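Local coordinates for putative nitrate transport protein (Thermoplasma volcanium, PDB 3MST), which probably acts as the substrate-binding component of a transporter, perhaps for nitrate, with a two-lobed fold, at residues I78-I83 against L157-M162; R106-Y111 against K144-R149. All coordinates share one frame; numbering follows the deposited sequence. Where two conformers were deposited one is given.

Contact 1 of 2, residues I78-I83 against L157-M162; sequences IDMYSI and LPSCAM
Ile78 opens the contact with its CD1 methyl, which lies 4.0 Å from Cys160 SG. Its CG1 branch leaves CB beside the backbone N (chi1 -45°) and then runs out extended, and this carries CD1 to the sulfur. The Ile78 side chain also touches Tyr212 and His214. Its carbonyl O accepts a hydrogen bond from an unidentified bound molecule. Asp79 turns away from 157-162, and its carboxylate serves Ser145 and, weakly, the backbone N of Arg147. Met80, a selenomethionine, points toward the partner segment. A bend at chi3 (-79°) swings its CE methyl off the line of the chain and places it by two neighbouring side chains. Met80 CE is 3.4 Å from Ser159 OG and 3.8 Å from Cys160 SG. The thiol of Cys160 thus touches both Ile78 and Met80. Ser159 OG is hydrogen-bonded to the same unidentified molecule, as is Leu157 N. The contact of Ser159 OG with the Met80 methyl is packing, not a hydrogen bond. Tyr81 lays one ring face against Met80 CB, which stands 3.8 Å above the ring plane, offset toward the rim. That ring also leans on Leu100, Ala101 and Asn104 of helix 100-112. No hydrogen bond joins the two segments. Both bind the unidentified molecule, which suggests that they line a pocket, although the molecule probably comes from the crystallisation liquor. Segment 78-83 leads from strand 71-77 of the six-stranded sheet into strand 81-85 of the five-stranded sheet. Segment 157-162 makes the return passage, from helix 146-152 to strand 160-164. The pair therefore forms the two crossovers between lobes, as in type II periplasmic binding proteins. Helix 220-230 flanks 157-162 through Ser226, Leu229 and Tyr230, while helix 100-112 lies against Met80 and Tyr81.

Contact 2 of 2, residues R106-Y111 against K144-R149; sequences RILAYY and KSFRNR
Leu108 makes the apolar part of this contact with both of its methyls. Leu108 CD1 packs 3.9 Å from Arg149 CG and meets the guanidinium obliquely, at NE. The two side chains cross at about a right angle. Leu108 CD2 reaches the edge of the Phe146 ring, near its plane, 4.4 Å from Phe146 CE1. Leu108 also touches Ile83 of strand 81-85.

No hydrogen bond crosses the contact; the side-chain polar bonds lie within 144-149 or lead outside the pair. Ser145 is the N-cap of helix 146-152: Ser145 OG accepts from Asn148 N at 2.9 Å, with an N-H...O angle of 150°. With CG anti to the backbone N (chi1 -179°), the stem of Arg149 extends toward Leu108. Its guanidinium is held by three salt bridges: NE to Glu87, NH2 to Asp112 and NH1 to Glu152. Glu152 also pairs with Lys144.

Three carboxylates fix the rotation of the guanidinium and probably stabilise its positive charge. Leu108 packs on the aliphatic stem and obliquely on that fixed group. The two helices are thus joined by apolar packing beside a charged network.

Contact 1 lies near the centre of the chain, and contact 2 lies farther out in the lobe of the five-stranded sheet. Their centres are 11 Å apart. Both are buried, but contact 2 includes a partly exposed arginine. Contact 1 relates the two lobes, while contact 2 holds two helices within one. Along the chain, contact 2 is nested inside the loop that contact 1 closes. Strands 81-85 and 144-145 are neighbours, with Ile83 N 2.8 Å from Lys144 O. Methyl and sulfur packing beside a bound molecule marks the first contact; in the second, leucine packs on an arginine whose salt bridges all lead outside the two segments.

Contact 1 of 2, residues I78-I83 against L157-M162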
loop_
_atom_site.group_PDB
_atom_site.type_symbol
_atom_site.label_atom_id
_atom_site.label_comp_id
_atom_site.label_asym_id
_atom_site.label_seq_id
_atom_site.Cartn_x
_atom_site.Cartn_y
_atom_site.Cartn_z
ATOM N N ILE A 78 5.922 -1.360 -1.981
ATOM C CA ILE A 78 5.742 -2.233 -0.820
ATOM C C ILE A 78 5.249 -3.583 -1.328
ATOM O O ILE A 78 4.308 -3.632 -2.092
ATOM C CB ILE A 78 4.709 -1.638 0.160
ATOM C CG1 ILE A 78 4.924 -0.148 0.409
ATOM C CG2 ILE A 78 4.760 -2.416 1.497
ATOM C CD1 ILE A 78 3.835 0.504 1.246
ATOM N N ASP A 79 5.898 -4.680 -0.932
ATOM C CA ASP A 79 5.495 -5.995 -1.421
ATOM C C ASP A 79 4.492 -6.576 -0.443
ATOM O O ASP A 79 4.864 -7.134 0.583
ATOM C CB ASP A 79 6.711 -6.883 -1.574
ATOM C CG ASP A 79 6.439 -8.133 -2.398
ATOM O OD1 ASP A 79 5.368 -8.227 -3.015
ATOM O OD2 ASP A 79 7.339 -8.993 -2.422
HETATM N N MSE A 80 3.214 -6.365 -0.734
HETATM C CA MSE A 80 2.103 -6.619 0.202
HETATM C C MSE A 80 1.236 -7.813 -0.178
HETATM O O MSE A 80 0.435 -8.258 0.644
HETATM C CB MSE A 80 1.182 -5.394 0.227
HETATM C CG MSE A 80 1.847 -4.140 0.652
HETATM SE SE MSE A 80 0.758 -2.577 0.556
HETATM C CE MSE A 80 0.850 -2.210 -1.314
ATOM N N TYR A 81 1.361 -8.291 -1.421
ATOM C CA TYR A 81 0.425 -9.286 -1.975
ATOM C C TYR A 81 1.138 -10.531 -2.494
ATOM O O TYR A 81 2.302 -10.473 -2.946
ATOM C CB TYR A 81 -0.366 -8.655 -3.147
ATOM C CG TYR A 81 -1.214 -7.484 -2.702
ATOM C CD1 TYR A 81 -2.341 -7.675 -1.922
ATOM C CD2 TYR A 81 -0.848 -6.180 -2.971
ATOM C CE1 TYR A 81 -3.083 -6.619 -1.444
ATOM C CE2 TYR A 81 -1.603 -5.123 -2.502
ATOM C CZ TYR A 81 -2.692 -5.333 -1.746
ATOM O OH TYR A 81 -3.389 -4.248 -1.271
ATOM N N SER A 82 0.396 -11.653 -2.464
ATOM C CA SER A 82 0.863 -12.925 -2.923
ATOM C C SER A 82 -0.117 -13.496 -3.947
ATOM O O SER A 82 -1.331 -13.289 -3.832
ATOM C CB SER A 82 0.913 -13.925 -1.780
ATOM O OG SER A 82 2.127 -13.777 -1.037
ATOM N N ILE A 83 0.432 -14.136 -4.964
ATOM C CA ILE A 83 -0.335 -14.868 -5.958
ATOM C C ILE A 83 -0.305 -16.351 -5.568
ATOM O O ILE A 83 0.749 -16.947 -5.381
ATOM C CB ILE A 83 0.250 -14.651 -7.358
ATOM C CG1 ILE A 83 0.287 -13.167 -7.735
ATOM C CG2 ILE A 83 -0.517 -15.505 -8.421
ATOM C CD1 ILE A 83 1.241 -12.878 -8.945
ATOM N N LEU A 157 6.406 -0.685 -10.277
ATOM C CA LEU A 157 6.097 0.740 -10.042
ATOM C C LEU A 157 5.499 0.873 -8.649
ATOM O O LEU A 157 4.932 -0.100 -8.117
ATOM C CB LEU A 157 5.123 1.247 -11.096
ATOM C CG LEU A 157 5.715 1.312 -12.505
ATOM C CD1 LEU A 157 4.607 1.311 -13.534
ATOM C CD2 LEU A 157 6.682 2.504 -12.661
ATOM N N PRO A 158 5.596 2.042 -8.040
ATOM C CA PRO A 158 5.072 2.217 -6.695
ATOM C C PRO A 158 3.555 2.249 -6.668
ATOM O O PRO A 158 2.914 3.097 -7.314
ATOM C CB PRO A 158 5.643 3.576 -6.269
ATOM C CG PRO A 158 5.895 4.287 -7.535
ATOM C CD PRO A 158 6.348 3.230 -8.483
ATOM N N SER A 159 2.953 1.358 -5.898
ATOM C CA SER A 159 1.496 1.334 -5.763
ATOM C C SER A 159 0.908 2.211 -4.688
ATOM O O SER A 159 -0.327 2.365 -4.614
ATOM C CB SER A 159 1.000 -0.110 -5.576
ATOM O OG SER A 159 1.354 -0.609 -4.295
ATOM N N CYS A 160 1.759 2.809 -3.832
ATOM C CA CYS A 160 1.321 3.705 -2.785
ATOM C C CYS A 160 1.967 5.053 -2.994
ATOM O O CYS A 160 3.008 5.174 -3.645
ATOM C CB CYS A 160 1.658 3.127 -1.426
ATOM S SG CYS A 160 0.757 1.606 -1.045
ATOM N N ALA A 161 1.308 6.085 -2.481
ATOM C CA ALA A 161 1.706 7.444 -2.748
ATOM C C ALA A 161 1.564 8.337 -1.549
ATOM O O ALA A 161 0.769 8.050 -0.637
ATOM C CB ALA A 161 0.855 8.007 -3.919
HETATM N N MSE A 162 2.311 9.440 -1.566
HETATM C CA MSE A 162 2.195 10.522 -0.581
HETATM C C MSE A 162 1.758 11.757 -1.372
HETATM O O MSE A 162 2.310 12.026 -2.421
HETATM C CB MSE A 162 3.565 10.810 0.092
HETATM C CG MSE A 162 4.360 9.573 0.486
HETATM SE SE MSE A 162 5.833 10.185 1.604
HETATM C CE MSE A 162 6.783 8.488 1.581
#

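Contact 2 of 2, residues R106-Y111 against K144-R149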
loop_
_atom_site.group_PDB
_atom_site.type_symbol
_atom_site.label_atom_id
_atom_site.label_comp_id
_atom_site.label_asym_id
_atom_site.label_seq_id
_atom_site.Cartn_x
_atom_site.Cartn_y
_atom_site.Cartn_z
ATOM N N ARG A 106 -7.164 -7.026 -11.297
ATOM C CA ARG A 106 -7.659 -6.578 -12.620
ATOM C C ARG A 106 -6.542 -6.206 -13.568
ATOM O O ARG A 106 -6.634 -6.493 -14.770
ATOM C CB ARG A 106 -8.633 -5.421 -12.475
ATOM C CG ARG A 106 -9.970 -5.853 -11.847
ATOM C CD ARG A 106 -10.908 -4.700 -11.585
ATOM N NE ARG A 106 -11.134 -3.949 -12.850
ATOM C CZ ARG A 106 -11.525 -2.669 -12.981
ATOM N NH1 ARG A 106 -11.807 -1.886 -11.944
ATOM N NH2 ARG A 106 -11.613 -2.142 -14.207
ATOM N N ILE A 107 -5.459 -5.637 -13.072
ATOM C CA ILE A 107 -4.301 -5.342 -13.923
ATOM C C ILE A 107 -3.654 -6.642 -14.384
ATOM O O ILE A 107 -3.407 -6.862 -15.569
ATOM C CB ILE A 107 -3.260 -4.454 -13.172
ATOM C CG1 ILE A 107 -3.890 -3.071 -12.978
ATOM C CG2 ILE A 107 -1.864 -4.500 -13.875
ATOM C CD1 ILE A 107 -3.168 -2.211 -12.098
ATOM N N LEU A 108 -3.476 -7.575 -13.452
ATOM C CA LEU A 108 -2.829 -8.822 -13.725
ATOM C C LEU A 108 -3.662 -9.688 -14.666
ATOM O O LEU A 108 -3.101 -10.464 -15.498
ATOM C CB LEU A 108 -2.563 -9.587 -12.437
ATOM C CG LEU A 108 -1.814 -10.911 -12.566
ATOM C CD1 LEU A 108 -0.463 -10.838 -13.295
ATOM C CD2 LEU A 108 -1.617 -11.542 -11.165
ATOM N N ALA A 109 -4.980 -9.603 -14.514
ATOM C CA ALA A 109 -5.901 -10.415 -15.310
ATOM C C ALA A 109 -5.732 -10.183 -16.806
ATOM O O ALA A 109 -5.996 -11.079 -17.609
ATOM C CB ALA A 109 -7.315 -10.161 -14.898
ATOM N N TYR A 110 -5.305 -8.983 -17.196
ATOM C CA TYR A 110 -5.076 -8.714 -18.623
ATOM C C TYR A 110 -4.017 -9.635 -19.192
ATOM O O TYR A 110 -4.161 -10.218 -20.273
ATOM C CB TYR A 110 -4.662 -7.224 -18.812
ATOM C CG TYR A 110 -4.429 -6.896 -20.257
ATOM C CD1 TYR A 110 -5.516 -6.613 -21.090
ATOM C CD2 TYR A 110 -3.164 -6.931 -20.809
ATOM C CE1 TYR A 110 -5.316 -6.356 -22.473
ATOM C CE2 TYR A 110 -2.937 -6.676 -22.182
ATOM C CZ TYR A 110 -4.038 -6.401 -22.996
ATOM O OH TYR A 110 -3.787 -6.173 -24.355
ATOM N N TYR A 111 -2.944 -9.730 -18.449
ATOM C CA TYR A 111 -1.787 -10.518 -18.820
ATOM C C TYR A 111 -2.023 -12.027 -18.699
ATOM O O TYR A 111 -1.526 -12.855 -19.508
ATOM C CB TYR A 111 -0.559 -10.105 -17.990
ATOM C CG TYR A 111 -0.199 -8.667 -18.288
ATOM C CD1 TYR A 111 0.468 -8.316 -19.454
ATOM C CD2 TYR A 111 -0.650 -7.654 -17.473
ATOM C CE1 TYR A 111 0.708 -7.008 -19.783
ATOM C CE2 TYR A 111 -0.425 -6.336 -17.775
ATOM C CZ TYR A 111 0.239 -5.993 -18.942
ATOM O OH TYR A 111 0.435 -4.662 -19.252
ATOM N N LYS A 144 3.511 -16.526 -4.267
ATOM C CA LYS A 144 4.489 -15.891 -5.170
ATOM C C LYS A 144 4.340 -14.398 -4.989
ATOM O O LYS A 144 3.231 -13.880 -5.028
ATOM C CB LYS A 144 4.233 -16.252 -6.639
ATOM C CG LYS A 144 5.097 -15.507 -7.633
ATOM C CD LYS A 144 4.857 -15.932 -9.114
ATOM C CE LYS A 144 5.844 -15.220 -10.082
ATOM N NZ LYS A 144 6.297 -16.068 -11.183
ATOM N N SER A 145 5.458 -13.687 -4.842
ATOM C CA SER A 145 5.413 -12.227 -4.669
ATOM C C SER A 145 4.765 -11.528 -5.849
ATOM O O SER A 145 5.185 -11.725 -7.001
ATOM C CB SER A 145 6.851 -11.716 -4.495
ATOM O OG SER A 145 6.958 -10.338 -4.756
ATOM N N PHE A 146 3.756 -10.689 -5.589
ATOM C CA PHE A 146 3.168 -9.905 -6.636
ATOM C C PHE A 146 4.172 -8.895 -7.212
ATOM O O PHE A 146 4.157 -8.696 -8.417
ATOM C CB PHE A 146 1.894 -9.195 -6.133
ATOM C CG PHE A 146 1.231 -8.304 -7.143
ATOM C CD1 PHE A 146 0.531 -8.822 -8.205
ATOM C CD2 PHE A 146 1.352 -6.932 -7.050
ATOM C CE1 PHE A 146 -0.075 -7.991 -9.128
ATOM C CE2 PHE A 146 0.713 -6.088 -7.947
ATOM C CZ PHE A 146 0.027 -6.643 -9.025
ATOM N N ARG A 147 5.006 -8.312 -6.331
ATOM C CA ARG A 147 6.124 -7.410 -6.734
ATOM C C ARG A 147 7.007 -8.133 -7.764
ATOM O O ARG A 147 7.449 -7.539 -8.752
ATOM C CB ARG A 147 7.012 -6.968 -5.534
ATOM C CG ARG A 147 8.382 -6.304 -5.940
ATOM C CD ARG A 147 9.330 -5.936 -4.785
ATOM N NE ARG A 147 8.802 -4.875 -3.941
ATOM C CZ ARG A 147 9.452 -4.333 -2.911
ATOM N NH1 ARG A 147 10.656 -4.736 -2.615
ATOM N NH2 ARG A 147 8.905 -3.364 -2.215
ATOM N N ASN A 148 7.284 -9.404 -7.528
ATOM C CA ASN A 148 8.156 -10.118 -8.421
ATOM C C ASN A 148 7.465 -10.463 -9.763
ATOM O O ASN A 148 8.113 -10.454 -10.803
ATOM C CB ASN A 148 8.748 -11.349 -7.706
ATOM C CG ASN A 148 10.086 -11.710 -8.238
ATOM O OD1 ASN A 148 10.962 -10.852 -8.354
ATOM N ND2 ASN A 148 10.245 -12.951 -8.636
ATOM N N ARG A 149 6.157 -10.772 -9.750
ATOM C CA ARG A 149 5.381 -10.992 -10.944
ATOM C C ARG A 149 5.350 -9.713 -11.803
ATOM O O ARG A 149 5.505 -9.776 -13.024
ATOM C CB ARG A 149 3.950 -11.432 -10.585
ATOM C CG ARG A 149 3.056 -11.714 -11.756
ATOM C CD ARG A 149 3.425 -13.003 -12.428
ATOM N NE ARG A 149 2.527 -13.276 -13.552
ATOM C CZ ARG A 149 2.868 -13.145 -14.808
ATOM N NH1 ARG A 149 4.132 -12.824 -15.134
ATOM N NH2 ARG A 149 1.971 -13.351 -15.759
#